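Local coordinates for protein putative pectin lyase (Geobacillus virus E2, PDB 7CHU) that forms the trimeric tailspike of a deep-sea thermophilic bacteriophage and probably recognises, and may cleave, polysaccharide on the surface of its bacterial host, at residues V172-M177 / L200-R205; D219-G224 / R252-A257; G311-V316 / G333-I338; N325-K330 / F350-G355. One frame throughout, in Å; residues are numbered along the deposited sequence.

Contact 1: V172-M177 / L200-R205; sequences VGIEKM and LDFGVR
K176 and D201 occupy matching corners of successive turns of the chain, and their side chains run side by side in the same direction toward a salt bridge. The lysine CB leaves the backbone away from 200-205, and a bend at the second torsion (chi2 -70°) brings the rest of the chain back. K176 CD then lies 3.9 Å from D201 CB. K176 CE keeps touch with that same carbon and approaches L200 CD2 at 4.3 Å. K176 NZ meets D201 OD2 at 2.7 Å, on the anti side of the carboxylate and 16° out of its plane. A long flexible chain suits this place because its methylenes can lie along a neighbour while the ammonium reaches the carboxylate of D201. The other oxygen, OD1, pairs with R198 of the second subunit, so one carboxylate joins two coils and two chains.

This is the rung-to-rung register of the right-handed parallel beta-helix, the fold of the pectate lyase-like family, in which each coil hydrogen-bonds to the next. L200 N donates a hydrogen bond to I174 O at 3.0 Å, K176 N to L200 O at 3.1 Å, and past the corner G203 N to M177 O at 2.9 Å. On the interior side, I174 crosses F202 at about a right angle: I174 CG2 sits 3.8 Å from F202 CB, and I174 CB lies over one ring face, offset toward the rim. Branched aliphatic and aromatic groups fill such a buried place well. E175 lays CG beside L200 CB, while its carboxylate turns to R136 of the preceding coil.

Contact 2: D219-G224 / R252-A257; sequences DTNIIG and RLLFIA
I222 and F255 lie side by side, pointing the same way from adjacent parallel strands, and make the tight part of this contact. With CG1 beside the backbone N (chi1 -60°), I222 extends CD1 to the aromatic ring, 3.7 Å from F255 CE2, in an off-centre CH-pi contact. F284, one coil further on, also stacks with this ring; a flat, apolar side chain suits a place with such neighbours. T220 and L253 share this face, T220 CB touching L253 CD2.

The pairing is in continuous register. L254 N to T220 O (2.9 Å), I222 N to L254 O (2.7 Å), I256 N to I222 O (2.8 Å) and G224 N to I256 O (2.9 Å) form a parallel ladder, whose strands run 13° apart. Such ladders build the faces of the right-handed parallel beta-helix, where residues at equivalent positions line up from coil to coil: on the reverse face two residues of like kind do so, I223 lying alongside I256, CG1 to CB.

The 219/252 end is looser and wetter. D219 OD1 and R252 NE are too far apart for a salt bridge, and a water spans them, donating to D219 OD1 at 2.8 Å and accepting from R252 NE at 2.7 Å. This water lies in the guanidinium plane, at its edge; over the centre of one guanidinium face sits L254 CD1, 3.6 Å above the plane. Bends at chi2 and chi3 fold the arginine back over that leucine. The charges find their direct partners in the third subunit: D219 pairs with K288, and R252 NH2 bonds to G286 O.

Contact 3: G311-V316 / G333-I338; sequences GDVTYV and GDRNKI
T314 and N336 are joined through one amide oxygen, N336 OD1, which takes T314 N at 2.7 Å and T314 OG1 at 2.8 Å. N336 ND2 donates to G311 O at 3.2 Å, only 5° from the amide plane. Both ends are therefore used, which fixes the rotation of the side chain; asparagine fits, offering donor and acceptor on one short stem.

A second polar link is made by D312, whose OD1 accepts D334 N at 2.9 Å on the anti side. Its OD2 is bound to R278, D334 OD1 accepts M358 N, and a water donates to both D312 OD1 and D334 OD2, which probably eases the proximity of two carboxylates. Backbone bonds continue the pairing: V313 N to D334 O, K337 N to T314 O and V316 N to K337 O. G333 lacks a side chain where its CA comes within 3.3 Å of G311 O.

The apolar contact is V316 CG2 with I338 CD1 at 3.7 Å. Aliphatic groups pack on flat side chains: V313 CG2 lies over one face of the R335 guanidinium, and the K337 methylenes run beside the Y315 ring, K337 CD 4.1 Å from Y315 CD2. Both cations end on D342 of the third subunit.

N360 repeats the pattern one coil on, its OD1 accepting N336 N and its ND2 donating to G333 O, a short asparagine ladder as known in parallel beta-helices. Strands 315-317 and 337-339 lie between strands 283-285 and 361-363, while L309 packs on T314 and N336, V331 on N336, and I329 on I338.

Contact 4: N325-K330 / F350-G355; sequences NNDFIK and FVNLTG
I329 and V351 pair in parallel, with I329 N bonded to F350 O at 3.0 Å and N352 N to I329 O at 2.9 Å, the register of two adjacent coils of the beta-helix. The side chains of this pair lie on the same face, CD1 of I329 near CG2 of V351, beside F343. Just before them F328 and F350 run alongside each other; F350 CD1 comes to the edge of the F328 ring, 3.7 Å from its CD2, with the ring planes inclined at 41°.

The polar side centres on D327 OD2. N352, its CG anti to the backbone N (chi1 -171°), swings ND2 to within 2.9 Å of D327 OD2 from above the carboxylate plane, the carboxylate and amide being nearly perpendicular. From the opposite face K330 NZ reaches the same oxygen at 2.8 Å, and N326 OD1 holds that ammonium by a further bond. Asparagine suits its place by offering an amide N-H without adding charge, while lysine brings the balancing charge. D327 OD1 accepts Y349 N.

With both oxygens of a buried carboxylate engaged, one by an ammonium and an amide together, the aspartate is probably stabilised as an anion and its rotation is restrained.

How the contacts relate
All four contacts join neighbouring coils of one beta-helix, and each is largely buried, but they face different surroundings. Contacts 1 and 2 meet, D201 N probably bonding to I223 O, and F202 packing on I222 in the interior. Contacts 3 and 4 interlock along the chain and meet through I338, whose methyl groups touch I329 and V351. Contacts 1, 2 and 3 lie where subunits of the trimer come together, so several of their charged groups, such as D219, R335 and K337, find partners on other chains. Contact 4 touches no other chain and settles its charges internally. Regular backbone ladders dominate contact 2, whereas side-chain amides and carboxylates do much of the joining in contacts 3 and 4.

Contact 1: V172-M177 / L200-R205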
loop_
_atom_site.group_PDB
_atom_site.type_symbol
_atom_site.label_atom_id
_atom_site.label_comp_id
_atom_site.label_asym_id
_atom_site.label_seq_id
_atom_site.Cartn_x
_atom_site.Cartn_y
_atom_site.Cartn_z
ATOM N N VAL A 172 18.812 -12.831 -3.363
ATOM C CA VAL A 172 18.242 -13.979 -4.068
ATOM C C VAL A 172 16.750 -13.744 -4.269
ATOM O O VAL A 172 16.152 -12.855 -3.665
ATOM C CB VAL A 172 18.500 -15.314 -3.329
ATOM C CG1 VAL A 172 20.001 -15.706 -3.375
ATOM C CG2 VAL A 172 17.987 -15.239 -1.891
ATOM N N GLY A 173 16.132 -14.542 -5.129
ATOM C CA GLY A 173 14.710 -14.336 -5.351
ATOM C C GLY A 173 14.114 -15.364 -6.287
ATOM O O GLY A 173 14.820 -16.156 -6.928
ATOM N N ILE A 174 12.778 -15.342 -6.332
ATOM C CA ILE A 174 11.968 -16.117 -7.260
ATOM C C ILE A 174 10.978 -15.145 -7.897
ATOM O O ILE A 174 10.420 -14.285 -7.208
ATOM C CB ILE A 174 11.204 -17.265 -6.547
ATOM C CG1 ILE A 174 12.175 -18.232 -5.831
ATOM C CG2 ILE A 174 10.303 -18.021 -7.536
ATOM C CD1 ILE A 174 11.480 -19.351 -5.085
ATOM N N GLU A 175 10.740 -15.292 -9.200
ATOM C CA GLU A 175 9.757 -14.484 -9.913
ATOM C C GLU A 175 9.036 -15.353 -10.930
ATOM O O GLU A 175 9.656 -16.174 -11.602
ATOM C CB GLU A 175 10.387 -13.285 -10.645
ATOM C CG GLU A 175 11.207 -12.321 -9.801
ATOM C CD GLU A 175 11.988 -11.326 -10.685
ATOM O OE1 GLU A 175 11.476 -10.950 -11.759
ATOM O OE2 GLU A 175 13.122 -10.937 -10.330
ATOM N N LYS A 176 7.720 -15.182 -11.019
ATOM C CA LYS A 176 6.924 -15.664 -12.143
ATOM C C LYS A 176 7.037 -17.181 -12.369
ATOM O O LYS A 176 7.325 -17.647 -13.480
ATOM C CB LYS A 176 7.316 -14.903 -13.415
ATOM C CG LYS A 176 7.300 -13.409 -13.285
ATOM C CD LYS A 176 5.877 -12.937 -13.167
ATOM C CE LYS A 176 5.758 -11.413 -13.082
ATOM N NZ LYS A 176 4.286 -11.068 -13.069
ATOM N N MET A 177 6.712 -17.953 -11.330
ATOM C CA MET A 177 6.658 -19.408 -11.445
ATOM C C MET A 177 5.912 -19.967 -10.234
ATOM O O MET A 177 5.734 -19.275 -9.227
ATOM C CB MET A 177 8.066 -20.024 -11.551
ATOM C CG MET A 177 8.821 -20.098 -10.222
ATOM S SD MET A 177 10.398 -21.048 -10.334
ATOM C CE MET A 177 11.254 -19.984 -11.437
ATOM N N LEU A 200 8.728 -11.922 -6.544
ATOM C CA LEU A 200 7.584 -11.289 -7.221
ATOM C C LEU A 200 6.706 -12.333 -7.896
ATOM O O LEU A 200 7.194 -13.121 -8.708
ATOM C CB LEU A 200 8.062 -10.259 -8.263
ATOM C CG LEU A 200 6.972 -9.556 -9.098
ATOM C CD1 LEU A 200 6.049 -8.709 -8.206
ATOM C CD2 LEU A 200 7.592 -8.694 -10.226
ATOM N N ASP A 201 5.404 -12.309 -7.608
ATOM C CA ASP A 201 4.411 -13.096 -8.353
ATOM C C ASP A 201 4.862 -14.554 -8.519
ATOM O O ASP A 201 5.204 -15.019 -9.608
ATOM C CB ASP A 201 4.150 -12.463 -9.727
ATOM C CG ASP A 201 3.495 -11.072 -9.628
ATOM O OD1 ASP A 201 2.851 -10.764 -8.588
ATOM O OD2 ASP A 201 3.630 -10.289 -10.605
ATOM N N PHE A 202 4.910 -15.262 -7.405
ATOM C CA PHE A 202 5.228 -16.678 -7.468
ATOM C C PHE A 202 4.263 -17.423 -6.570
ATOM O O PHE A 202 3.693 -16.841 -5.646
ATOM C CB PHE A 202 6.690 -16.966 -7.112
ATOM C CG PHE A 202 7.015 -16.963 -5.623
ATOM C CD1 PHE A 202 7.187 -15.789 -4.938
ATOM C CD2 PHE A 202 7.235 -18.150 -4.945
ATOM C CE1 PHE A 202 7.535 -15.791 -3.593
ATOM C CE2 PHE A 202 7.592 -18.155 -3.611
ATOM C CZ PHE A 202 7.739 -16.966 -2.931
ATOM N N GLY A 203 4.030 -18.683 -6.898
ATOM C CA GLY A 203 3.037 -19.499 -6.208
ATOM C C GLY A 203 3.676 -20.674 -5.504
ATOM O O GLY A 203 4.679 -21.223 -5.973
ATOM N N VAL A 204 3.118 -21.037 -4.353
ATOM C CA VAL A 204 3.502 -22.228 -3.610
ATOM C C VAL A 204 2.207 -22.891 -3.182
ATOM O O VAL A 204 1.441 -22.316 -2.397
ATOM C CB VAL A 204 4.386 -21.919 -2.398
ATOM C CG1 VAL A 204 4.742 -23.207 -1.684
ATOM C CG2 VAL A 204 5.675 -21.217 -2.826
ATOM N N ARG A 205 1.933 -24.077 -3.719
ATOM C CA ARG A 205 0.624 -24.682 -3.553
ATOM C C ARG A 205 0.758 -26.188 -3.376
ATOM O O ARG A 205 1.635 -26.815 -3.967
ATOM C CB ARG A 205 -0.289 -24.370 -4.750
ATOM C CG ARG A 205 -0.480 -22.868 -5.025
ATOM C CD ARG A 205 -1.370 -22.621 -6.255
ATOM N NE ARG A 205 -2.763 -22.919 -5.940
ATOM C CZ ARG A 205 -3.712 -23.170 -6.837
ATOM N NH1 ARG A 205 -3.427 -23.159 -8.142
ATOM N NH2 ARG A 205 -4.953 -23.425 -6.419
#

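Contact 2: D219-G224 / R252-A257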
loop_
_atom_site.group_PDB
_atom_site.type_symbol
_atom_site.label_atom_id
_atom_site.label_comp_id
_atom_site.label_asym_id
_atom_site.label_seq_id
_atom_site.Cartn_x
_atom_site.Cartn_y
_atom_site.Cartn_z
ATOM N N ASP A 219 15.141 -8.226 5.674
ATOM C CA ASP A 219 15.057 -7.181 4.637
ATOM C C ASP A 219 14.657 -7.748 3.278
ATOM O O ASP A 219 15.299 -7.504 2.254
ATOM C CB ASP A 219 16.377 -6.415 4.529
ATOM C CG ASP A 219 16.780 -5.716 5.833
ATOM O OD1 ASP A 219 16.051 -4.817 6.296
ATOM O OD2 ASP A 219 17.861 -6.012 6.389
ATOM N N THR A 220 13.577 -8.518 3.262
ATOM C CA THR A 220 13.163 -9.223 2.058
ATOM C C THR A 220 11.741 -8.835 1.663
ATOM O O THR A 220 10.824 -8.881 2.491
ATOM C CB THR A 220 13.328 -10.731 2.313
ATOM O OG1 THR A 220 14.734 -10.971 2.429
ATOM C CG2 THR A 220 12.764 -11.575 1.191
ATOM N N ASN A 221 11.570 -8.430 0.402
ATOM C CA ASN A 221 10.277 -8.026 -0.147
ATOM C C ASN A 221 9.650 -9.182 -0.911
ATOM O O ASN A 221 10.304 -9.813 -1.753
ATOM C CB ASN A 221 10.406 -6.835 -1.096
ATOM C CG ASN A 221 10.857 -5.580 -0.407
ATOM O OD1 ASN A 221 10.801 -5.472 0.816
ATOM N ND2 ASN A 221 11.310 -4.613 -1.191
ATOM N N ILE A 222 8.378 -9.435 -0.639
ATOM C CA ILE A 222 7.629 -10.517 -1.263
ATOM C C ILE A 222 6.318 -9.927 -1.757
ATOM O O ILE A 222 5.429 -9.628 -0.954
ATOM C CB ILE A 222 7.387 -11.684 -0.293
ATOM C CG1 ILE A 222 8.734 -12.253 0.176
ATOM C CG2 ILE A 222 6.519 -12.775 -0.956
ATOM C CD1 ILE A 222 8.625 -13.154 1.393
ATOM N N ILE A 223 6.197 -9.756 -3.073
ATOM C CA ILE A 223 5.063 -9.088 -3.701
ATOM C C ILE A 223 4.269 -10.115 -4.491
ATOM O O ILE A 223 4.839 -10.848 -5.297
ATOM C CB ILE A 223 5.546 -7.934 -4.607
ATOM C CG1 ILE A 223 6.412 -6.951 -3.813
ATOM C CG2 ILE A 223 4.368 -7.203 -5.291
ATOM C CD1 ILE A 223 7.113 -5.918 -4.716
ATOM N N GLY A 224 2.953 -10.166 -4.271
ATOM C CA GLY A 224 2.091 -10.996 -5.103
ATOM C C GLY A 224 2.213 -12.500 -4.902
ATOM O O GLY A 224 1.816 -13.282 -5.791
ATOM N N ARG A 252 11.868 -7.396 8.949
ATOM C CA ARG A 252 11.695 -6.658 7.696
ATOM C C ARG A 252 11.350 -7.582 6.527
ATOM O O ARG A 252 11.821 -7.397 5.401
ATOM C CB ARG A 252 12.933 -5.813 7.397
ATOM C CG ARG A 252 13.028 -4.566 8.271
ATOM C CD ARG A 252 11.889 -3.579 7.936
ATOM N NE ARG A 252 12.016 -3.079 6.574
ATOM C CZ ARG A 252 11.135 -2.278 5.974
ATOM N NH1 ARG A 252 10.061 -1.865 6.630
ATOM N NH2 ARG A 252 11.347 -1.867 4.717
ATOM N N LEU A 253 10.541 -8.600 6.795
ATOM C CA LEU A 253 9.861 -9.350 5.745
ATOM C C LEU A 253 8.607 -8.579 5.341
ATOM O O LEU A 253 7.712 -8.393 6.173
ATOM C CB LEU A 253 9.464 -10.741 6.233
ATOM C CG LEU A 253 10.534 -11.700 6.795
ATOM C CD1 LEU A 253 9.863 -12.928 7.390
ATOM C CD2 LEU A 253 11.458 -12.100 5.700
ATOM N N LEU A 254 8.521 -8.160 4.078
ATOM C CA LEU A 254 7.389 -7.364 3.594
ATOM C C LEU A 254 6.593 -8.186 2.593
ATOM O O LEU A 254 7.054 -8.421 1.472
ATOM C CB LEU A 254 7.861 -6.055 2.963
ATOM C CG LEU A 254 7.929 -4.860 3.932
ATOM C CD1 LEU A 254 8.987 -5.019 5.051
ATOM C CD2 LEU A 254 8.126 -3.520 3.209
ATOM N N PHE A 255 5.404 -8.623 3.001
ATOM C CA PHE A 255 4.470 -9.314 2.122
ATOM C C PHE A 255 3.485 -8.276 1.591
ATOM O O PHE A 255 2.775 -7.639 2.371
ATOM C CB PHE A 255 3.728 -10.427 2.871
ATOM C CG PHE A 255 4.625 -11.510 3.432
ATOM C CD1 PHE A 255 5.335 -11.310 4.604
ATOM C CD2 PHE A 255 4.726 -12.736 2.792
ATOM C CE1 PHE A 255 6.128 -12.320 5.137
ATOM C CE2 PHE A 255 5.535 -13.750 3.301
ATOM C CZ PHE A 255 6.252 -13.538 4.473
ATOM N N ILE A 256 3.476 -8.060 0.278
ATOM C CA ILE A 256 2.693 -6.990 -0.317
ATOM C C ILE A 256 1.729 -7.607 -1.306
ATOM O O ILE A 256 2.143 -8.339 -2.213
ATOM C CB ILE A 256 3.571 -5.933 -0.990
ATOM C CG1 ILE A 256 4.498 -5.271 0.040
ATOM C CG2 ILE A 256 2.677 -4.891 -1.689
ATOM C CD1 ILE A 256 5.531 -4.309 -0.604
ATOM N N ALA A 257 0.441 -7.349 -1.115
ATOM C CA ALA A 257 -0.573 -7.843 -2.048
ATOM C C ALA A 257 -0.472 -9.362 -2.201
ATOM O O ALA A 257 -0.560 -9.907 -3.303
ATOM C CB ALA A 257 -0.441 -7.141 -3.413
HETATM O O HOH W 1 14.018 -3.621 4.791
HETATM O O HOH W 2 12.188 -5.450 3.407
HETATM O O HOH W 3 12.788 -3.042 2.097
#

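Contact 3: G311-V316 / G333-I338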
loop_
_atom_site.group_PDB
_atom_site.type_symbol
_atom_site.label_atom_id
_atom_site.label_comp_id
_atom_site.label_asym_id
_atom_site.label_seq_id
_atom_site.Cartn_x
_atom_site.Cartn_y
_atom_site.Cartn_z
ATOM N N GLY A 311 5.414 -12.453 17.637
ATOM C CA GLY A 311 6.361 -11.474 17.125
ATOM C C GLY A 311 6.005 -10.083 17.606
ATOM O O GLY A 311 4.935 -9.856 18.179
ATOM N N ASP A 312 6.918 -9.144 17.355
ATOM C CA ASP A 312 6.759 -7.763 17.782
ATOM C C ASP A 312 6.764 -6.819 16.588
ATOM O O ASP A 312 7.348 -7.122 15.541
ATOM C CB ASP A 312 7.864 -7.354 18.756
ATOM C CG ASP A 312 7.914 -8.240 19.993
ATOM O OD1 ASP A 312 6.849 -8.637 20.531
ATOM O OD2 ASP A 312 9.044 -8.532 20.440
ATOM N N VAL A 313 6.122 -5.658 16.762
ATOM C CA VAL A 313 6.144 -4.582 15.765
ATOM C C VAL A 313 5.818 -5.116 14.379
ATOM O O VAL A 313 6.511 -4.806 13.401
ATOM C CB VAL A 313 7.504 -3.857 15.741
ATOM C CG1 VAL A 313 7.352 -2.464 15.118
ATOM C CG2 VAL A 313 8.088 -3.748 17.143
ATOM N N THR A 314 4.779 -5.923 14.277
ATOM C CA THR A 314 4.293 -6.361 12.980
ATOM C C THR A 314 3.261 -5.366 12.473
ATOM O O THR A 314 2.465 -4.825 13.253
ATOM C CB THR A 314 3.672 -7.762 13.086
ATOM O OG1 THR A 314 4.554 -8.611 13.831
ATOM C CG2 THR A 314 3.413 -8.376 11.707
ATOM N N TYR A 315 3.257 -5.137 11.170
ATOM C CA TYR A 315 2.328 -4.190 10.559
ATOM C C TYR A 315 1.348 -4.991 9.710
ATOM O O TYR A 315 1.742 -5.577 8.697
ATOM C CB TYR A 315 3.059 -3.166 9.694
ATOM C CG TYR A 315 4.203 -2.408 10.355
ATOM C CD1 TYR A 315 5.386 -3.057 10.682
ATOM C CD2 TYR A 315 4.112 -1.031 10.601
ATOM C CE1 TYR A 315 6.448 -2.371 11.238
ATOM C CE2 TYR A 315 5.167 -0.328 11.162
ATOM C CZ TYR A 315 6.342 -1.016 11.480
ATOM O OH TYR A 315 7.412 -0.344 12.020
ATOM N N VAL A 316 0.093 -5.045 10.130
ATOM C CA VAL A 316 -0.936 -5.724 9.352
ATOM C C VAL A 316 -1.853 -4.633 8.799
ATOM O O VAL A 316 -2.801 -4.191 9.468
ATOM C CB VAL A 316 -1.697 -6.762 10.195
ATOM C CG1 VAL A 316 -2.661 -7.557 9.337
ATOM C CG2 VAL A 316 -0.696 -7.711 10.935
ATOM N N GLY A 333 2.829 -10.868 21.579
ATOM C CA GLY A 333 3.870 -9.898 21.316
ATOM C C GLY A 333 3.380 -8.480 21.537
ATOM O O GLY A 333 2.240 -8.243 21.947
ATOM N N ASP A 334 4.270 -7.533 21.239
ATOM C CA ASP A 334 4.092 -6.131 21.590
ATOM C C ASP A 334 4.159 -5.239 20.365
ATOM O O ASP A 334 4.938 -5.493 19.444
ATOM C CB ASP A 334 5.168 -5.655 22.570
ATOM C CG ASP A 334 5.213 -6.489 23.839
ATOM O OD1 ASP A 334 4.163 -7.048 24.218
ATOM O OD2 ASP A 334 6.301 -6.590 24.446
ATOM N N ARG A 335 3.363 -4.162 20.402
ATOM C CA ARG A 335 3.414 -3.060 19.430
ATOM C C ARG A 335 3.117 -3.535 18.010
ATOM O O ARG A 335 3.596 -2.962 17.035
ATOM C CB ARG A 335 4.765 -2.333 19.469
ATOM C CG ARG A 335 5.224 -1.872 20.859
ATOM C CD ARG A 335 5.799 -0.448 20.837
ATOM N NE ARG A 335 6.886 -0.254 19.864
ATOM C CZ ARG A 335 8.163 -0.585 20.095
ATOM N NH1 ARG A 335 8.512 -1.145 21.246
ATOM N NH2 ARG A 335 9.099 -0.383 19.173
ATOM N N ASN A 336 2.339 -4.589 17.865
ATOM C CA ASN A 336 1.866 -4.880 16.536
ATOM C C ASN A 336 0.755 -3.906 16.176
ATOM O O ASN A 336 0.111 -3.300 17.052
ATOM C CB ASN A 336 1.422 -6.329 16.447
ATOM C CG ASN A 336 2.529 -7.286 16.867
ATOM O OD1 ASN A 336 3.521 -7.447 16.145
ATOM N ND2 ASN A 336 2.398 -7.877 18.054
ATOM N N LYS A 337 0.553 -3.735 14.872
ATOM C CA LYS A 337 -0.380 -2.746 14.339
ATOM C C LYS A 337 -1.337 -3.422 13.368
ATOM O O LYS A 337 -0.911 -3.973 12.342
ATOM C CB LYS A 337 0.385 -1.609 13.662
ATOM C CG LYS A 337 1.215 -0.832 14.679
ATOM C CD LYS A 337 2.240 0.063 14.035
ATOM C CE LYS A 337 3.092 0.784 15.109
ATOM N NZ LYS A 337 3.799 -0.166 16.038
ATOM N N ILE A 338 -2.619 -3.386 13.707
ATOM C CA ILE A 338 -3.710 -3.948 12.923
ATOM C C ILE A 338 -4.535 -2.746 12.476
ATOM O O ILE A 338 -5.311 -2.177 13.255
ATOM C CB ILE A 338 -4.557 -4.948 13.727
ATOM C CG1 ILE A 338 -3.692 -5.880 14.619
ATOM C CG2 ILE A 338 -5.511 -5.736 12.806
ATOM C CD1 ILE A 338 -2.864 -6.824 13.844
HETATM O O HOH W 4 7.753 -8.670 23.323
#

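Contact 4: N325-K330 / F350-G355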
loop_
_atom_site.group_PDB
_atom_site.type_symbol
_atom_site.label_atom_id
_atom_site.label_comp_id
_atom_site.label_asym_id
_atom_site.label_seq_id
_atom_site.Cartn_x
_atom_site.Cartn_y
_atom_site.Cartn_z
ATOM N N ASN A 325 -11.725 -20.929 11.734
ATOM C CA ASN A 325 -12.160 -21.717 12.877
ATOM C C ASN A 325 -11.218 -21.525 14.070
ATOM O O ASN A 325 -10.685 -22.492 14.613
ATOM C CB ASN A 325 -12.225 -23.192 12.471
ATOM C CG ASN A 325 -12.815 -24.075 13.548
ATOM O OD1 ASN A 325 -13.554 -23.614 14.419
ATOM N ND2 ASN A 325 -12.494 -25.363 13.493
ATOM N N ASN A 326 -11.066 -20.274 14.497
ATOM C CA ASN A 326 -10.103 -19.869 15.527
ATOM C C ASN A 326 -10.116 -18.345 15.609
ATOM O O ASN A 326 -11.040 -17.713 15.102
ATOM C CB ASN A 326 -8.691 -20.383 15.220
ATOM C CG ASN A 326 -7.843 -20.543 16.475
ATOM O OD1 ASN A 326 -7.308 -19.570 17.004
ATOM N ND2 ASN A 326 -7.726 -21.776 16.955
ATOM N N ASP A 327 -9.141 -17.748 16.287
ATOM C CA ASP A 327 -8.950 -16.304 16.184
ATOM C C ASP A 327 -8.381 -16.007 14.805
ATOM O O ASP A 327 -7.575 -16.780 14.286
ATOM C CB ASP A 327 -7.996 -15.781 17.259
ATOM C CG ASP A 327 -8.351 -16.274 18.646
ATOM O OD1 ASP A 327 -9.516 -16.101 19.064
ATOM O OD2 ASP A 327 -7.459 -16.833 19.319
ATOM N N PHE A 328 -8.805 -14.911 14.193
ATOM C CA PHE A 328 -8.199 -14.520 12.940
ATOM C C PHE A 328 -6.714 -14.150 13.128
ATOM O O PHE A 328 -5.864 -14.550 12.331
ATOM C CB PHE A 328 -8.899 -13.265 12.374
ATOM C CG PHE A 328 -10.126 -13.547 11.539
ATOM C CD1 PHE A 328 -10.069 -14.399 10.449
ATOM C CD2 PHE A 328 -11.338 -12.930 11.835
ATOM C CE1 PHE A 328 -11.195 -14.648 9.683
ATOM C CE2 PHE A 328 -12.466 -13.175 11.072
ATOM C CZ PHE A 328 -12.394 -14.037 9.995
ATOM N N ILE A 329 -6.413 -13.385 14.183
ATOM C CA ILE A 329 -5.040 -13.026 14.525
ATOM C C ILE A 329 -4.843 -13.343 15.998
ATOM O O ILE A 329 -5.445 -12.693 16.860
ATOM C CB ILE A 329 -4.712 -11.547 14.266
ATOM C CG1 ILE A 329 -5.074 -11.125 12.833
ATOM C CG2 ILE A 329 -3.206 -11.280 14.522
ATOM C CD1 ILE A 329 -4.875 -9.653 12.573
ATOM N N LYS A 330 -3.972 -14.307 16.298
ATOM C CA LYS A 330 -3.651 -14.679 17.675
ATOM C C LYS A 330 -2.290 -14.080 18.010
ATOM O O LYS A 330 -1.269 -14.495 17.451
ATOM C CB LYS A 330 -3.651 -16.195 17.820
ATOM C CG LYS A 330 -3.634 -16.718 19.219
ATOM C CD LYS A 330 -3.465 -18.239 19.200
ATOM C CE LYS A 330 -4.413 -18.954 20.146
ATOM N NZ LYS A 330 -5.821 -19.055 19.604
ATOM N N PHE A 350 -11.533 -11.558 16.594
ATOM C CA PHE A 350 -10.809 -11.048 15.436
ATOM C C PHE A 350 -9.332 -10.928 15.776
ATOM O O PHE A 350 -8.473 -11.383 15.015
ATOM C CB PHE A 350 -11.341 -9.686 14.975
ATOM C CG PHE A 350 -12.778 -9.706 14.496
ATOM C CD1 PHE A 350 -13.382 -10.886 14.080
ATOM C CD2 PHE A 350 -13.519 -8.525 14.467
ATOM C CE1 PHE A 350 -14.700 -10.892 13.655
ATOM C CE2 PHE A 350 -14.837 -8.514 14.031
ATOM C CZ PHE A 350 -15.434 -9.700 13.628
ATOM N N VAL A 351 -9.028 -10.321 16.929
ATOM C CA VAL A 351 -7.660 -10.104 17.410
ATOM C C VAL A 351 -7.617 -10.531 18.873
ATOM O O VAL A 351 -8.282 -9.925 19.723
ATOM C CB VAL A 351 -7.198 -8.640 17.270
ATOM C CG1 VAL A 351 -5.792 -8.458 17.800
ATOM C CG2 VAL A 351 -7.252 -8.141 15.787
ATOM N N ASN A 352 -6.839 -11.571 19.164
ATOM C CA ASN A 352 -6.709 -12.130 20.506
ATOM C C ASN A 352 -5.332 -11.724 21.019
ATOM O O ASN A 352 -4.322 -12.287 20.600
ATOM C CB ASN A 352 -6.885 -13.643 20.475
ATOM C CG ASN A 352 -6.985 -14.255 21.876
ATOM O OD1 ASN A 352 -6.853 -13.548 22.877
ATOM N ND2 ASN A 352 -7.215 -15.570 21.939
ATOM N N LEU A 353 -5.292 -10.723 21.893
ATOM C CA LEU A 353 -4.045 -10.256 22.489
ATOM C C LEU A 353 -3.765 -11.149 23.702
ATOM O O LEU A 353 -4.319 -10.939 24.787
ATOM C CB LEU A 353 -4.152 -8.775 22.839
ATOM C CG LEU A 353 -4.593 -7.859 21.663
ATOM C CD1 LEU A 353 -4.853 -6.434 22.081
ATOM C CD2 LEU A 353 -3.568 -7.884 20.505
ATOM N N THR A 354 -2.925 -12.175 23.512
ATOM C CA THR A 354 -2.714 -13.178 24.551
ATOM C C THR A 354 -1.563 -12.805 25.486
ATOM O O THR A 354 -0.655 -12.043 25.134
ATOM C CB THR A 354 -2.439 -14.566 23.951
ATOM O OG1 THR A 354 -1.129 -14.607 23.394
ATOM C CG2 THR A 354 -3.446 -14.915 22.873
ATOM N N GLY A 355 -1.594 -13.406 26.687
ATOM C CA GLY A 355 -0.465 -13.309 27.603
ATOM C C GLY A 355 -0.225 -11.866 27.976
ATOM O O GLY A 355 -1.159 -11.099 28.214
#